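Local coordinates for protein methyltransferase (Thermus thermophilus, PDB 1WS6) that probably transfers methyl groups from S-adenosylmethionine, perhaps to ribosomal RNA as related enzymes of its family do, at residues 3-17 and 51-63. Sequence-based numbering, arbitrary orientation.
Sequences RILGGKARGVALKVP and GSGAVGLEAASEG
The N-terminal hairpin-like loop 3-17 lies along helix 54-61, with Ile4 beside Glu58, Gly7 packed on Glu62 and Val16 beside Ser52. Gly7 comes closest, its CA 4.3 Å from Glu62 CA. A side chain at Gly7 would run into Ser61 O. The carboxylate of Glu58 grips two successive backbone amides. Leu5 N gives a nearly straight bond to OE1 (2.6 Å, 173°), and Gly6 N bonds to OE2 at 2.9 Å. Both oxygens use their syn lone pairs. With chi1 at 180° the Glu58 chain leaves the backbone pointing away from its own N, and the bend at chi2 (70°) brings the carboxylate onto the loop. An alanine here is likely to leave the amides of Leu5 and Gly6 without their acceptors and this part of the segment less firmly held to the helix. One turn on, Ser61 OG donates to Gly6 O at 2.5 Å and accepts from Ala9 N at 2.8 Å. The carbonyl of Ser61 takes Lys8 N. Beside these polar contacts, Ile4 CD1 rests on Leu57 CB (3.9 Å), the two side chains crossing at about a right angle, and Leu14 CD2 meets Leu57 CD1. Arg36 of helix 25-38 forms a salt bridge with Glu62. Val16 and Pro17 pack on Ser52, with Val16 CG1 3.6 Å from Ser52 OG. Gly51, Gly53 and Gly56, after strand 44-48, are consistent with the cofactor-binding motif of a Rossmann-like methyltransferase, which 3-17 reaches through Ser52.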
loop_
_atom_site.group_PDB
_atom_site.type_symbol
_atom_site.label_atom_id
_atom_site.label_comp_id
_atom_site.label_asym_id
_atom_site.label_seq_id
_atom_site.Cartn_x
_atom_site.Cartn_y
_atom_site.Cartn_z
ATOM N N ARG A 3 -12.398 -7.743 -3.816
ATOM C CA ARG A 3 -13.323 -6.779 -3.239
ATOM C C ARG A 3 -12.742 -6.038 -2.047
ATOM O O ARG A 3 -11.842 -6.537 -1.363
ATOM C CB ARG A 3 -14.606 -7.482 -2.781
ATOM C CG ARG A 3 -15.395 -8.181 -3.881
ATOM C CD ARG A 3 -16.567 -8.979 -3.314
ATOM N NE ARG A 3 -17.287 -9.711 -4.357
ATOM C CZ ARG A 3 -18.017 -9.136 -5.310
ATOM N NH1 ARG A 3 -18.141 -7.818 -5.361
ATOM N NH2 ARG A 3 -18.615 -9.878 -6.231
ATOM N N ILE A 4 -13.263 -4.835 -1.813
ATOM C CA ILE A 4 -12.861 -4.042 -0.669
ATOM C C ILE A 4 -13.390 -4.894 0.484
ATOM O O ILE A 4 -14.502 -5.403 0.410
ATOM C CB ILE A 4 -13.579 -2.672 -0.656
ATOM C CG1 ILE A 4 -13.164 -1.844 -1.879
ATOM C CG2 ILE A 4 -13.270 -1.932 0.644
ATOM C CD1 ILE A 4 -11.672 -1.554 -1.964
ATOM N N LEU A 5 -12.604 -5.065 1.536
ATOM C CA LEU A 5 -13.030 -5.880 2.670
ATOM C C LEU A 5 -13.870 -5.174 3.728
ATOM O O LEU A 5 -14.765 -5.784 4.304
ATOM C CB LEU A 5 -11.808 -6.519 3.341
ATOM C CG LEU A 5 -11.398 -7.875 2.766
ATOM C CD1 LEU A 5 -11.847 -8.005 1.312
ATOM C CD2 LEU A 5 -9.895 -8.025 2.892
ATOM N N GLY A 6 -13.588 -3.902 3.993
ATOM C CA GLY A 6 -14.349 -3.182 5.003
ATOM C C GLY A 6 -14.508 -1.697 4.736
ATOM O O GLY A 6 -14.127 -1.202 3.674
ATOM N N GLY A 7 -15.079 -0.979 5.695
ATOM C CA GLY A 7 -15.256 0.448 5.522
ATOM C C GLY A 7 -16.353 0.850 4.554
ATOM O O GLY A 7 -17.156 0.022 4.131
ATOM N N LYS A 8 -16.369 2.132 4.198
ATOM C CA LYS A 8 -17.371 2.699 3.307
ATOM C C LYS A 8 -17.630 1.996 1.977
ATOM O O LYS A 8 -18.736 2.090 1.438
ATOM C CB LYS A 8 -17.047 4.175 3.051
ATOM C CG LYS A 8 -17.415 5.079 4.224
ATOM C CD LYS A 8 -16.846 6.489 4.092
ATOM C CE LYS A 8 -15.345 6.512 4.380
ATOM N NZ LYS A 8 -14.757 7.884 4.318
ATOM N N ALA A 9 -16.632 1.295 1.446
ATOM C CA ALA A 9 -16.794 0.604 0.168
ATOM C C ALA A 9 -16.805 -0.923 0.293
ATOM O O ALA A 9 -16.608 -1.641 -0.689
ATOM C CB ALA A 9 -15.698 1.044 -0.796
ATOM N N ARG A 10 -17.057 -1.411 1.504
ATOM C CA ARG A 10 -17.110 -2.844 1.788
ATOM C C ARG A 10 -17.897 -3.651 0.761
ATOM O O ARG A 10 -19.069 -3.371 0.498
ATOM C CB ARG A 10 -17.719 -3.052 3.170
ATOM C CG ARG A 10 -17.926 -4.495 3.595
ATOM C CD ARG A 10 -18.366 -4.515 5.047
ATOM N NE ARG A 10 -18.522 -5.855 5.603
ATOM C CZ ARG A 10 -19.603 -6.610 5.449
ATOM N NH1 ARG A 10 -20.641 -6.163 4.749
ATOM N NH2 ARG A 10 -19.649 -7.812 6.007
ATOM N N GLY A 11 -17.241 -4.647 0.174
ATOM C CA GLY A 11 -17.898 -5.502 -0.795
ATOM C C GLY A 11 -17.746 -5.148 -2.262
ATOM O O GLY A 11 -17.953 -6.002 -3.121
ATOM N N VAL A 12 -17.388 -3.907 -2.567
ATOM C CA VAL A 12 -17.240 -3.490 -3.962
ATOM C C VAL A 12 -16.107 -4.197 -4.711
ATOM O O VAL A 12 -14.969 -4.258 -4.238
ATOM C CB VAL A 12 -17.025 -1.957 -4.063
ATOM C CG1 VAL A 12 -16.662 -1.571 -5.488
ATOM C CG2 VAL A 12 -18.293 -1.231 -3.635
ATOM N N ALA A 13 -16.430 -4.720 -5.890
ATOM C CA ALA A 13 -15.457 -5.427 -6.717
ATOM C C ALA A 13 -14.509 -4.446 -7.395
ATOM O O ALA A 13 -14.915 -3.378 -7.848
ATOM C CB ALA A 13 -16.175 -6.264 -7.772
ATOM N N LEU A 14 -13.240 -4.814 -7.475
ATOM C CA LEU A 14 -12.278 -3.934 -8.104
ATOM C C LEU A 14 -11.792 -4.532 -9.404
ATOM O O LEU A 14 -11.493 -5.719 -9.466
ATOM C CB LEU A 14 -11.091 -3.696 -7.166
ATOM C CG LEU A 14 -11.426 -3.047 -5.819
ATOM C CD1 LEU A 14 -10.175 -2.949 -4.954
ATOM C CD2 LEU A 14 -12.039 -1.673 -6.070
ATOM N N LYS A 15 -11.735 -3.716 -10.450
ATOM C CA LYS A 15 -11.245 -4.191 -11.734
ATOM C C LYS A 15 -9.746 -4.427 -11.552
ATOM O O LYS A 15 -9.022 -3.522 -11.138
ATOM C CB LYS A 15 -11.467 -3.140 -12.828
ATOM C CG LYS A 15 -12.922 -2.791 -13.133
ATOM C CD LYS A 15 -12.996 -1.784 -14.293
ATOM C CE LYS A 15 -14.437 -1.418 -14.701
ATOM N NZ LYS A 15 -15.147 -0.501 -13.746
ATOM N N VAL A 16 -9.278 -5.638 -11.841
ATOM C CA VAL A 16 -7.855 -5.945 -11.700
ATOM C C VAL A 16 -7.305 -6.704 -12.906
ATOM O O VAL A 16 -7.757 -7.801 -13.222
ATOM C CB VAL A 16 -7.584 -6.771 -10.426
ATOM C CG1 VAL A 16 -8.026 -5.991 -9.206
ATOM C CG2 VAL A 16 -8.316 -8.098 -10.498
ATOM N N PRO A 17 -6.306 -6.126 -13.588
ATOM C CA PRO A 17 -5.698 -6.755 -14.766
ATOM C C PRO A 17 -5.169 -8.158 -14.469
ATOM O O PRO A 17 -4.585 -8.398 -13.412
ATOM C CB PRO A 17 -4.588 -5.774 -15.140
ATOM C CG PRO A 17 -4.171 -5.229 -13.820
ATOM C CD PRO A 17 -5.499 -4.981 -13.135
ATOM N N GLY A 51 -1.638 -0.904 -7.577
ATOM C CA GLY A 51 -1.906 -1.464 -8.892
ATOM C C GLY A 51 -3.264 -0.928 -9.271
ATOM O O GLY A 51 -3.413 0.259 -9.573
ATOM N N SER A 52 -4.258 -1.804 -9.243
ATOM C CA SER A 52 -5.621 -1.397 -9.522
ATOM C C SER A 52 -6.023 -0.648 -8.255
ATOM O O SER A 52 -7.045 0.031 -8.224
ATOM C CB SER A 52 -6.513 -2.618 -9.703
ATOM O OG SER A 52 -5.984 -3.487 -10.686
ATOM N N GLY A 53 -5.202 -0.799 -7.210
ATOM C CA GLY A 53 -5.440 -0.127 -5.943
ATOM C C GLY A 53 -5.992 -0.947 -4.784
ATOM O O GLY A 53 -6.478 -0.376 -3.804
ATOM N N ALA A 54 -5.895 -2.270 -4.862
ATOM C CA ALA A 54 -6.432 -3.130 -3.808
ATOM C C ALA A 54 -6.147 -2.668 -2.377
ATOM O O ALA A 54 -7.065 -2.483 -1.578
ATOM C CB ALA A 54 -5.938 -4.550 -3.998
ATOM N N VAL A 55 -4.879 -2.469 -2.050
ATOM C CA VAL A 55 -4.526 -2.061 -0.700
ATOM C C VAL A 55 -4.794 -0.585 -0.405
ATOM O O VAL A 55 -5.368 -0.253 0.632
ATOM C CB VAL A 55 -3.043 -2.426 -0.388
ATOM C CG1 VAL A 55 -2.112 -1.766 -1.405
ATOM C CG2 VAL A 55 -2.692 -2.006 1.037
ATOM N N GLY A 56 -4.406 0.300 -1.314
ATOM C CA GLY A 56 -4.639 1.717 -1.094
ATOM C C GLY A 56 -6.120 2.095 -1.015
ATOM O O GLY A 56 -6.503 2.999 -0.263
ATOM N N LEU A 57 -6.957 1.428 -1.804
ATOM C CA LEU A 57 -8.383 1.726 -1.779
ATOM C C LEU A 57 -9.016 1.161 -0.511
ATOM O O LEU A 57 -10.011 1.696 -0.003
ATOM C CB LEU A 57 -9.072 1.155 -3.019
ATOM C CG LEU A 57 -8.723 1.898 -4.313
ATOM C CD1 LEU A 57 -9.419 1.250 -5.509
ATOM C CD2 LEU A 57 -9.151 3.356 -4.177
ATOM N N GLU A 58 -8.436 0.075 -0.003
ATOM C CA GLU A 58 -8.938 -0.537 1.215
ATOM C C GLU A 58 -8.713 0.469 2.340
ATOM O O GLU A 58 -9.579 0.676 3.185
ATOM C CB GLU A 58 -8.186 -1.833 1.505
ATOM C CG GLU A 58 -8.631 -2.555 2.770
ATOM C CD GLU A 58 -10.018 -3.172 2.647
ATOM O OE1 GLU A 58 -10.327 -3.744 1.579
ATOM O OE2 GLU A 58 -10.791 -3.100 3.623
ATOM N N ALA A 59 -7.546 1.102 2.341
ATOM C CA ALA A 59 -7.232 2.097 3.360
ATOM C C ALA A 59 -8.224 3.255 3.261
ATOM O O ALA A 59 -8.762 3.710 4.271
ATOM C CB ALA A 59 -5.797 2.617 3.178
ATOM N N ALA A 60 -8.465 3.724 2.041
ATOM C CA ALA A 60 -9.389 4.825 1.830
ATOM C C ALA A 60 -10.762 4.454 2.348
ATOM O O ALA A 60 -11.410 5.238 3.036
ATOM C CB ALA A 60 -9.467 5.164 0.360
ATOM N N SER A 61 -11.203 3.247 2.026
ATOM C CA SER A 61 -12.508 2.781 2.455
ATOM C C SER A 61 -12.597 2.701 3.965
ATOM O O SER A 61 -13.683 2.779 4.534
ATOM C CB SER A 61 -12.801 1.401 1.866
ATOM O OG SER A 61 -14.051 0.913 2.322
ATOM N N GLU A 62 -11.455 2.551 4.620
ATOM C CA GLU A 62 -11.470 2.427 6.062
ATOM C C GLU A 62 -11.178 3.705 6.818
ATOM O O GLU A 62 -10.889 3.670 8.008
ATOM C CB GLU A 62 -10.529 1.299 6.501
ATOM C CG GLU A 62 -11.115 -0.077 6.199
ATOM C CD GLU A 62 -10.253 -1.230 6.673
ATOM O OE1 GLU A 62 -9.735 -1.185 7.814
ATOM O OE2 GLU A 62 -10.113 -2.200 5.899
ATOM N N GLY A 63 -11.271 4.834 6.126
ATOM C CA GLY A 63 -11.053 6.110 6.780
ATOM C C GLY A 63 -9.679 6.744 6.693
ATOM O O GLY A 63 -9.449 7.787 7.304
#